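Local coordinates for Low density lipoprotein receptor adapter protein 1 (Rattus norvegicus, PDB 3SO6), which serves as a clathrin-associated sorting adaptor whose PTB domain, the part described here, binds the NPXY internalization motif of the LDL receptor tail for endocytosis, at residues 8-19 with 98-106; 45-56 with 60-71. One frame throughout, in Å; residues are numbered along the deposited sequence. Where two conformers were deposited one is given.

Contact 1: 8-19 with 98-106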
loop_
_atom_site.group_PDB
_atom_site.type_symbol
_atom_site.label_atom_id
_atom_site.label_comp_id
_atom_site.label_asym_id
_atom_site.label_seq_id
_atom_site.Cartn_x
_atom_site.Cartn_y
_atom_site.Cartn_z
ATOM N N LEU A 8 10.997 -4.208 2.074
ATOM C CA LEU A 8 10.897 -2.876 2.645
ATOM C C LEU A 8 10.894 -2.980 4.208
ATOM O O LEU A 8 11.056 -4.065 4.791
ATOM C CB LEU A 8 9.565 -2.234 2.177
ATOM C CG LEU A 8 9.338 -2.212 0.642
ATOM C CD1 LEU A 8 8.076 -1.442 0.408
ATOM C CD2 LEU A 8 10.444 -1.583 -0.106
ATOM N N LYS A 9 10.820 -1.830 4.859
ATOM C CA LYS A 9 10.678 -1.776 6.307
ATOM C C LYS A 9 9.314 -1.181 6.610
ATOM O O LYS A 9 8.900 -0.230 5.953
ATOM C CB LYS A 9 11.772 -0.926 6.911
ATOM C CG LYS A 9 13.104 -1.620 6.850
ATOM C CD LYS A 9 14.203 -0.700 7.357
ATOM C CE LYS A 9 15.649 -1.154 7.015
ATOM N NZ LYS A 9 16.663 -0.375 7.774
ATOM N N TYR A 10 8.550 -1.772 7.556
ATOM C CA TYR A 10 7.201 -1.312 7.883
ATOM C C TYR A 10 7.263 -0.199 8.910
ATOM O O TYR A 10 7.782 -0.370 9.998
ATOM C CB TYR A 10 6.423 -2.477 8.477
ATOM C CG TYR A 10 4.969 -2.088 8.773
ATOM C CD1 TYR A 10 4.141 -1.393 7.807
ATOM C CD2 TYR A 10 4.387 -2.406 10.002
ATOM C CE1 TYR A 10 2.820 -1.130 8.062
ATOM C CE2 TYR A 10 3.028 -2.101 10.244
ATOM C CZ TYR A 10 2.233 -1.491 9.298
ATOM O OH TYR A 10 0.906 -1.231 9.512
ATOM N N LEU A 11 6.779 0.985 8.527
ATOM C CA LEU A 11 6.741 2.093 9.491
ATOM C C LEU A 11 5.561 2.020 10.454
ATOM O O LEU A 11 5.718 2.372 11.642
ATOM C CB LEU A 11 6.694 3.406 8.698
ATOM C CG LEU A 11 8.020 3.830 7.968
ATOM C CD1 LEU A 11 7.761 4.843 6.823
ATOM C CD2 LEU A 11 9.001 4.481 8.973
ATOM N N GLY A 12 4.428 1.557 9.989
ATOM C CA GLY A 12 3.245 1.506 10.812
ATOM C C GLY A 12 2.009 1.983 10.047
ATOM O O GLY A 12 2.032 2.149 8.811
ATOM N N MET A 13 0.950 2.166 10.815
ATOM C CA MET A 13 -0.353 2.533 10.248
ATOM C C MET A 13 -1.006 3.606 11.076
ATOM O O MET A 13 -0.726 3.771 12.270
ATOM C CB MET A 13 -1.258 1.296 10.134
ATOM C CG MET A 13 -1.593 0.590 11.422
ATOM S SD MET A 13 -3.364 -0.085 11.202
ATOM C CE MET A 13 -3.894 1.740 11.044
ATOM N N THR A 14 -1.898 4.301 10.415
ATOM C CA THR A 14 -2.810 5.231 11.088
ATOM C C THR A 14 -4.140 5.220 10.383
ATOM O O THR A 14 -4.200 4.962 9.170
ATOM C CB THR A 14 -2.153 6.645 11.080
ATOM O OG1 THR A 14 -2.898 7.495 11.957
ATOM C CG2 THR A 14 -2.100 7.226 9.680
ATOM N N LEU A 15 -5.229 5.510 11.062
ATOM C CA LEU A 15 -6.575 5.613 10.417
ATOM C C LEU A 15 -6.664 6.908 9.614
ATOM O O LEU A 15 -6.033 7.945 9.947
ATOM C CB LEU A 15 -7.717 5.549 11.472
ATOM C CG LEU A 15 -7.842 4.114 12.068
ATOM C CD1 LEU A 15 -9.068 3.933 12.955
ATOM C CD2 LEU A 15 -7.885 2.983 11.092
ATOM N N VAL A 16 -7.423 6.883 8.532
ATOM C CA VAL A 16 -7.726 8.084 7.768
ATOM C C VAL A 16 -9.243 8.179 7.640
ATOM O O VAL A 16 -9.951 7.157 7.713
ATOM C CB VAL A 16 -7.051 8.068 6.368
ATOM C CG1 VAL A 16 -5.502 8.170 6.543
ATOM C CG2 VAL A 16 -7.435 6.835 5.543
ATOM N N GLU A 17 -9.731 9.375 7.363
ATOM C CA GLU A 17 -11.196 9.490 7.384
ATOM C C GLU A 17 -11.877 9.392 6.019
ATOM O O GLU A 17 -13.123 9.225 5.990
ATOM C CB GLU A 17 -11.655 10.735 8.176
ATOM C CG GLU A 17 -11.250 10.691 9.696
ATOM C CD GLU A 17 -11.738 9.416 10.437
ATOM O OE1 GLU A 17 -12.965 9.196 10.518
ATOM O OE2 GLU A 17 -10.877 8.641 10.953
ATOM N N ARG A 18 -11.092 9.378 4.938
ATOM C CA ARG A 18 -11.624 9.258 3.588
ATOM C C ARG A 18 -10.670 8.364 2.823
ATOM O O ARG A 18 -9.496 8.241 3.266
ATOM C CB ARG A 18 -11.812 10.632 2.894
ATOM C CG ARG A 18 -12.717 11.533 3.651
ATOM C CD ARG A 18 -12.888 12.913 3.029
ATOM N NE ARG A 18 -11.633 13.579 2.792
ATOM C CZ ARG A 18 -10.931 14.227 3.704
ATOM N NH1 ARG A 18 -11.401 14.376 4.960
ATOM N NH2 ARG A 18 -9.795 14.851 3.341
ATOM N N PRO A 19 -11.141 7.744 1.710
ATOM C CA PRO A 19 -10.247 6.742 1.074
ATOM C C PRO A 19 -9.159 7.291 0.116
ATOM O O PRO A 19 -8.196 6.578 -0.214
ATOM C CB PRO A 19 -11.238 5.874 0.311
ATOM C CG PRO A 19 -12.475 6.803 0.080
ATOM C CD PRO A 19 -12.553 7.626 1.291
ATOM N N SER A 98 -13.528 0.741 8.597
ATOM C CA SER A 98 -12.482 1.743 8.837
ATOM C C SER A 98 -11.414 1.685 7.733
ATOM O O SER A 98 -11.246 0.669 7.049
ATOM C CB SER A 98 -11.789 1.582 10.168
ATOM O OG SER A 98 -11.066 0.372 10.169
ATOM N N LEU A 99 -10.748 2.805 7.577
ATOM C CA LEU A 99 -9.786 3.031 6.485
ATOM C C LEU A 99 -8.432 3.209 7.120
ATOM O O LEU A 99 -8.280 4.036 8.033
ATOM C CB LEU A 99 -10.131 4.253 5.701
ATOM C CG LEU A 99 -11.581 4.309 5.160
ATOM C CD1 LEU A 99 -11.860 5.643 4.441
ATOM C CD2 LEU A 99 -11.993 3.030 4.351
ATOM N N GLU A 100 -7.453 2.427 6.654
ATOM C CA GLU A 100 -6.137 2.441 7.264
ATOM C C GLU A 100 -5.059 2.851 6.230
ATOM O O GLU A 100 -5.030 2.285 5.114
ATOM C CB GLU A 100 -5.706 1.040 7.750
ATOM C CG GLU A 100 -6.803 0.372 8.698
ATOM C CD GLU A 100 -6.468 -1.087 9.006
ATOM O OE1 GLU A 100 -5.761 -1.778 8.190
ATOM O OE2 GLU A 100 -6.983 -1.614 10.009
ATOM N N CYS A 101 -4.122 3.728 6.626
ATOM C CA CYS A 101 -2.974 4.020 5.810
ATOM C C CYS A 101 -1.807 3.239 6.398
ATOM O O CYS A 101 -1.497 3.399 7.601
ATOM C CB CYS A 101 -2.701 5.549 5.812
ATOM S SG CYS A 101 -1.275 5.976 4.824
ATOM N N HIS A 102 -1.174 2.445 5.529
ATOM C CA HIS A 102 -0.009 1.671 5.909
ATOM C C HIS A 102 1.236 2.168 5.147
ATOM O O HIS A 102 1.183 2.342 3.917
ATOM C CB HIS A 102 -0.175 0.177 5.582
ATOM C CG HIS A 102 -1.259 -0.489 6.379
ATOM N ND1 HIS A 102 -1.010 -1.261 7.491
ATOM C CD2 HIS A 102 -2.612 -0.458 6.236
ATOM C CE1 HIS A 102 -2.152 -1.731 7.966
ATOM N NE2 HIS A 102 -3.150 -1.227 7.254
ATOM N N ALA A 103 2.320 2.506 5.886
ATOM C CA ALA A 103 3.478 3.138 5.304
ATOM C C ALA A 103 4.734 2.295 5.445
ATOM O O ALA A 103 4.919 1.623 6.474
ATOM C CB ALA A 103 3.689 4.530 5.890
ATOM N N PHE A 104 5.569 2.340 4.389
ATOM C CA PHE A 104 6.754 1.537 4.314
ATOM C C PHE A 104 7.924 2.412 3.925
ATOM O O PHE A 104 7.839 3.276 3.024
ATOM C CB PHE A 104 6.576 0.441 3.225
ATOM C CG PHE A 104 5.370 -0.423 3.491
ATOM C CD1 PHE A 104 4.088 0.010 3.159
ATOM C CD2 PHE A 104 5.531 -1.689 4.167
ATOM C CE1 PHE A 104 2.976 -0.810 3.490
ATOM C CE2 PHE A 104 4.413 -2.473 4.473
ATOM C CZ PHE A 104 3.152 -1.994 4.149
ATOM N N LEU A 105 9.058 2.183 4.580
ATOM C CA LEU A 105 10.270 2.935 4.313
ATOM C C LEU A 105 11.127 2.127 3.300
ATOM O O LEU A 105 11.369 0.904 3.489
ATOM C CB LEU A 105 11.070 3.072 5.592
ATOM C CG LEU A 105 12.361 3.864 5.417
ATOM C CD1 LEU A 105 12.144 5.362 5.177
ATOM C CD2 LEU A 105 13.158 3.790 6.746
ATOM N N CYS A 106 11.505 2.818 2.221
ATOM C CA CYS A 106 12.335 2.249 1.167
ATOM C C CYS A 106 13.743 2.788 1.401
ATOM O O CYS A 106 13.971 3.800 2.071
ATOM C CB CYS A 106 11.803 2.660 -0.206
ATOM S SG CYS A 106 10.039 2.222 -0.412
HETATM O O HOH W 1 -11.533 5.163 8.979
#
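Y10 and H102 join through their polar edges: the phenol OH is hydrogen-bonded to H102 ND1 at 2.8 Å, and with CG of Y10 anti to the backbone N (chi1 -177°) its ring reaches along the strand to the imidazole. The other ring nitrogen, NE2, donates to E100 OE1 at 2.8 Å, meeting the carboxylate from above its plane. M13 CB covers one face of the imidazole, 3.9 Å from its centroid. Histidine suits this buried place because both nitrogens find partners at the ring edge while a face takes a CH-pi contact; a leucine here would probably leave the Y10 hydroxyl and the E100 carboxylate without their mates.

Strands 8-16 and 99-105 are neighbouring middle strands of the bent antiparallel sheet of the PTB domain, a pleckstrin-homology-like fold. A classic beta bulge sets L11 and G12 both opposite A103; G12 adopts a positive phi (136°) that suits glycine.

Packing is tight where L8 CD1 meets F104 CB at 3.7 Å, L8 CD2 meets C106 SG, and Y10 CD1 lies over a face of the F104 ring; L8 and F104 also touch L48. V16 packs on C101 and L99, its CG2 3.7 Å from L99 CB. L99 CD1 touches P19, and both residues pack on an aromatic side chain of the bound peptide. On the side bearing Y10, H102 and F104, the exposed M13 and L15 form the solvent rim, L15 CD2 lying against E100 CG.

Contact 2: 45-56 with 60-71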
loop_
_atom_site.group_PDB
_atom_site.type_symbol
_atom_site.label_atom_id
_atom_site.label_comp_id
_atom_site.label_asym_id
_atom_site.label_seq_id
_atom_site.Cartn_x
_atom_site.Cartn_y
_atom_site.Cartn_z
ATOM N N LYS A 45 11.112 -5.819 9.129
ATOM C CA LYS A 45 11.365 -6.027 7.721
ATOM C C LYS A 45 10.150 -6.756 7.120
ATOM O O LYS A 45 9.721 -7.811 7.637
ATOM C CB LYS A 45 12.660 -6.858 7.496
ATOM C CG LYS A 45 13.857 -6.055 8.023
ATOM C CD LYS A 45 15.220 -6.690 7.660
ATOM C CE LYS A 45 16.441 -5.820 8.072
ATOM N NZ LYS A 45 16.420 -5.493 9.559
ATOM N N VAL A 46 9.553 -6.146 6.116
ATOM C CA VAL A 46 8.417 -6.743 5.487
ATOM C C VAL A 46 8.623 -6.843 3.993
ATOM O O VAL A 46 9.162 -5.902 3.390
ATOM C CB VAL A 46 7.116 -5.944 5.866
ATOM C CG1 VAL A 46 5.864 -6.316 5.049
ATOM C CG2 VAL A 46 6.863 -5.987 7.388
ATOM N N THR A 47 8.127 -7.926 3.399
ATOM C CA THR A 47 8.138 -8.132 1.956
ATOM C C THR A 47 6.772 -7.911 1.398
ATOM O O THR A 47 5.785 -8.325 1.965
ATOM C CB THR A 47 8.628 -9.580 1.669
ATOM O OG1 THR A 47 9.955 -9.641 2.208
ATOM C CG2 THR A 47 8.620 -9.892 0.223
ATOM N N LEU A 48 6.714 -7.091 0.347
ATOM C CA LEU A 48 5.455 -6.846 -0.373
ATOM C C LEU A 48 5.503 -7.553 -1.730
ATOM O O LEU A 48 6.461 -7.379 -2.489
ATOM C CB LEU A 48 5.281 -5.357 -0.729
ATOM C CG LEU A 48 4.907 -4.440 0.391
ATOM C CD1 LEU A 48 6.054 -4.348 1.480
ATOM C CD2 LEU A 48 4.501 -3.010 -0.068
ATOM N N LYS A 49 4.471 -8.326 -2.032
ATOM C CA LYS A 49 4.333 -8.941 -3.366
ATOM C C LYS A 49 3.073 -8.336 -3.987
ATOM O O LYS A 49 1.908 -8.561 -3.513
ATOM C CB LYS A 49 4.290 -10.480 -3.297
ATOM C CG LYS A 49 4.361 -11.098 -4.739
ATOM C CD LYS A 49 4.374 -12.660 -4.744
ATOM N N VAL A 50 3.289 -7.591 -5.070
ATOM C CA VAL A 50 2.204 -6.762 -5.686
ATOM C C VAL A 50 1.730 -7.481 -6.969
ATOM O O VAL A 50 2.594 -7.800 -7.808
ATOM C CB VAL A 50 2.798 -5.363 -6.052
ATOM C CG1 VAL A 50 1.740 -4.540 -6.735
ATOM C CG2 VAL A 50 3.346 -4.689 -4.794
ATOM N N SER A 51 0.432 -7.703 -7.096
ATOM C CA SER A 51 -0.079 -8.245 -8.403
ATOM C C SER A 51 -1.479 -7.723 -8.535
ATOM O O SER A 51 -1.977 -7.017 -7.647
ATOM C CB SER A 51 -0.090 -9.771 -8.299
ATOM O OG SER A 51 -1.144 -10.207 -7.463
ATOM N N PRO A 52 -2.159 -8.046 -9.642
ATOM C CA PRO A 52 -3.541 -7.547 -9.794
ATOM C C PRO A 52 -4.469 -8.128 -8.713
ATOM O O PRO A 52 -5.569 -7.593 -8.546
ATOM C CB PRO A 52 -3.930 -7.989 -11.247
ATOM C CG PRO A 52 -2.579 -8.158 -11.920
ATOM C CD PRO A 52 -1.620 -8.665 -10.893
ATOM N N ARG A 53 -4.066 -9.183 -8.009
ATOM C CA ARG A 53 -4.839 -9.748 -6.895
ATOM C C ARG A 53 -4.857 -8.867 -5.656
ATOM O O ARG A 53 -5.775 -8.924 -4.827
ATOM C CB ARG A 53 -4.287 -11.152 -6.552
ATOM C CG ARG A 53 -4.364 -12.148 -7.728
ATOM C CD ARG A 53 -4.313 -13.612 -7.290
ATOM N NE ARG A 53 -5.360 -14.034 -6.345
ATOM C CZ ARG A 53 -6.483 -14.692 -6.687
ATOM N NH1 ARG A 53 -6.801 -14.935 -7.959
ATOM N NH2 ARG A 53 -7.314 -15.098 -5.748
ATOM N N GLY A 54 -3.843 -8.036 -5.521
ATOM C CA GLY A 54 -3.632 -7.252 -4.298
ATOM C C GLY A 54 -2.192 -7.240 -3.832
ATOM O O GLY A 54 -1.286 -7.417 -4.622
ATOM N N ILE A 55 -2.003 -6.933 -2.548
ATOM C CA ILE A 55 -0.665 -6.867 -2.005
ATOM C C ILE A 55 -0.552 -7.891 -0.879
ATOM O O ILE A 55 -1.392 -7.899 0.034
ATOM C CB ILE A 55 -0.349 -5.477 -1.397
ATOM C CG1 ILE A 55 -0.387 -4.408 -2.474
ATOM C CG2 ILE A 55 1.033 -5.518 -0.767
ATOM C CD1 ILE A 55 -0.301 -2.966 -1.946
ATOM N N ILE A 56 0.422 -8.787 -1.019
ATOM C CA ILE A 56 0.694 -9.791 0.020
ATOM C C ILE A 56 1.846 -9.233 0.872
ATOM O O ILE A 56 2.928 -8.954 0.349
ATOM C CB ILE A 56 1.069 -11.181 -0.481
ATOM C CG1 ILE A 56 0.005 -11.659 -1.456
ATOM C CG2 ILE A 56 1.061 -12.161 0.630
ATOM C CD1 ILE A 56 0.312 -12.927 -2.106
ATOM N N SER A 60 9.512 -10.607 6.686
ATOM C CA SER A 60 10.653 -11.115 5.954
ATOM C C SER A 60 11.464 -12.188 6.702
ATOM O O SER A 60 11.934 -13.163 6.077
ATOM C CB SER A 60 11.589 -10.029 5.396
ATOM O OG SER A 60 10.924 -8.928 4.720
ATOM N N LEU A 61 11.591 -12.042 8.031
ATOM C CA LEU A 61 12.381 -13.025 8.809
ATOM C C LEU A 61 11.763 -14.433 8.725
ATOM O O LEU A 61 12.475 -15.444 8.508
ATOM C CB LEU A 61 12.553 -12.604 10.271
ATOM C CG LEU A 61 13.330 -11.334 10.482
ATOM C CD1 LEU A 61 13.330 -10.908 11.955
ATOM C CD2 LEU A 61 14.730 -11.491 9.895
ATOM N N THR A 62 10.448 -14.526 8.909
ATOM C CA THR A 62 9.808 -15.824 9.074
ATOM C C THR A 62 9.111 -16.331 7.772
ATOM O O THR A 62 8.682 -17.503 7.713
ATOM C CB THR A 62 8.698 -15.738 10.119
ATOM O OG1 THR A 62 7.756 -14.752 9.724
ATOM C CG2 THR A 62 9.227 -15.337 11.488
ATOM N N SER A 63 8.928 -15.426 6.782
ATOM C CA SER A 63 8.109 -15.656 5.574
ATOM C C SER A 63 6.689 -15.898 6.006
ATOM O O SER A 63 5.855 -16.335 5.207
ATOM C CB SER A 63 8.595 -16.827 4.699
ATOM O OG SER A 63 9.938 -16.648 4.294
ATOM N N GLN A 64 6.340 -15.557 7.221
ATOM C CA GLN A 64 4.912 -15.768 7.654
ATOM C C GLN A 64 4.022 -14.656 7.060
ATOM O O GLN A 64 4.399 -13.431 7.026
ATOM C CB GLN A 64 4.727 -15.755 9.211
ATOM C CG GLN A 64 5.096 -17.048 10.014
ATOM C CD GLN A 64 4.213 -18.283 9.821
ATOM O OE1 GLN A 64 4.722 -19.399 9.867
ATOM N NE2 GLN A 64 2.903 -18.101 9.640
ATOM N N LEU A 65 2.801 -14.983 6.698
ATOM C CA LEU A 65 1.849 -13.987 6.249
ATOM C C LEU A 65 1.504 -12.996 7.340
ATOM O O LEU A 65 1.252 -13.395 8.447
ATOM C CB LEU A 65 0.569 -14.651 5.753
ATOM C CG LEU A 65 -0.499 -13.743 5.130
ATOM C CD1 LEU A 65 0.033 -13.181 3.797
ATOM C CD2 LEU A 65 -1.823 -14.586 4.940
ATOM N N ILE A 66 1.559 -11.717 6.990
ATOM C CA ILE A 66 0.974 -10.667 7.799
ATOM C C ILE A 66 -0.459 -10.402 7.365
ATOM O O ILE A 66 -1.387 -10.436 8.199
ATOM C CB ILE A 66 1.882 -9.351 7.815
ATOM C CG1 ILE A 66 3.281 -9.720 8.309
ATOM C CG2 ILE A 66 1.230 -8.145 8.577
ATOM C CD1 ILE A 66 4.312 -8.585 7.962
ATOM N N GLU A 67 -0.621 -10.125 6.052
ATOM C CA GLU A 67 -1.945 -9.878 5.555
ATOM C C GLU A 67 -1.930 -9.999 4.055
ATOM O O GLU A 67 -1.001 -9.552 3.427
ATOM C CB GLU A 67 -2.383 -8.430 5.921
ATOM C CG GLU A 67 -3.853 -8.258 5.699
ATOM C CD GLU A 67 -4.419 -6.886 6.014
ATOM O OE1 GLU A 67 -3.679 -5.950 6.407
ATOM O OE2 GLU A 67 -5.654 -6.737 5.815
ATOM N N ASN A 68 -2.923 -10.669 3.502
ATOM C CA ASN A 68 -3.179 -10.571 2.048
ATOM C C ASN A 68 -4.250 -9.504 1.845
ATOM O O ASN A 68 -5.420 -9.666 2.304
ATOM C CB ASN A 68 -3.671 -11.982 1.510
ATOM C CG ASN A 68 -3.859 -11.979 0.007
ATOM O OD1 ASN A 68 -3.732 -10.952 -0.693
ATOM N ND2 ASN A 68 -4.029 -13.122 -0.514
ATOM N N VAL A 69 -3.868 -8.382 1.225
ATOM C CA VAL A 69 -4.753 -7.257 1.064
ATOM C C VAL A 69 -5.401 -7.337 -0.311
ATOM O O VAL A 69 -4.735 -7.028 -1.336
ATOM C CB VAL A 69 -3.984 -5.931 1.225
ATOM C CG1 VAL A 69 -4.962 -4.772 1.260
ATOM C CG2 VAL A 69 -3.153 -5.966 2.558
ATOM N N SER A 70 -6.694 -7.658 -0.366
ATOM C CA SER A 70 -7.395 -7.774 -1.660
ATOM C C SER A 70 -7.285 -6.452 -2.397
ATOM O O SER A 70 -7.520 -5.363 -1.822
ATOM C CB SER A 70 -8.871 -8.069 -1.400
ATOM O OG SER A 70 -9.589 -7.978 -2.594
ATOM N N ILE A 71 -7.098 -6.530 -3.711
ATOM C CA ILE A 71 -7.070 -5.307 -4.552
ATOM C C ILE A 71 -8.343 -4.480 -4.362
ATOM O O ILE A 71 -8.258 -3.261 -4.444
ATOM C CB ILE A 71 -6.848 -5.712 -6.086
ATOM C CG1 ILE A 71 -6.276 -4.568 -6.879
ATOM C CG2 ILE A 71 -8.137 -6.397 -6.680
ATOM C CD1 ILE A 71 -4.851 -4.260 -6.638
HETATM O O HOH W 2 10.727 -9.591 9.555
HETATM O O HOH W 3 12.295 -6.577 3.940
HETATM O O HOH W 4 -3.777 -13.365 -3.683
#
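With chi1 of -61° in T47 and -46° in S60, each hydroxyl stands beside its own backbone N and anti to the carbonyl carbon, which turns the two oxygens toward each other: T47 OG1 and S60 OG are hydrogen-bonded at 2.8 Å. Small hydroxyl residues suit this place because their oxygens can meet close to the backbone. A separate backbone bond runs from S60 N to K45 O, nearly straight (172° at the hydrogen), and a water also lies 2.8 Å from S60 OG.

At the other end, strands 54-56 and 65-70 form an antiparallel hairpin. I55 and V69 are the hydrogen-bonded pair, each N donating to the other's O, and these branched side chains share one buried face. On the opposite face I56 CG2 presses on L65 CD1 at 3.5 Å, tighter than usual for two carbons, while I56 CG1 comes within 3.9 Å of N68 OD1, the side chains crossing at a slant.

A type I turn, S51 to G54, ends in a glycine: its CA lies 3.2 Å from V69 O, where any CB would clash. R53 O accepts from I71 N at 3.0 Å, and I71 CB rests on P52 O.

In the fold, V46 meets I66 CD1 through CG2 and packs on L57 and Y10, while I55 and V69 face Y89 of strand 86-92. P52 and I71 abut helix 109-131 through V125 and A126, and strand 65-70 forms an outer edge of the bent antiparallel sheet.

The two contacts are centred about 14 Å apart in one bent antiparallel sheet, where strands 4-16 and 44-51 lie side by side. Along the chain, segment 8-19 comes first, 45-56 and 60-71 follow, and 98-106 comes last, so contact 1 joins distant parts of the chain whereas contact 2 is local. They touch directly: L8 N lies 2.8 Å from V46 O, a probable hydrogen bond, and L48 packs on both L8 and F104. Contact 2 ties the outer hairpin 54-59/65-70 to strand 44-51, and contact 1 supplies an inner pair of strands; both also have residues against the bound peptide, P19 and L99 in the first and I71 in the second.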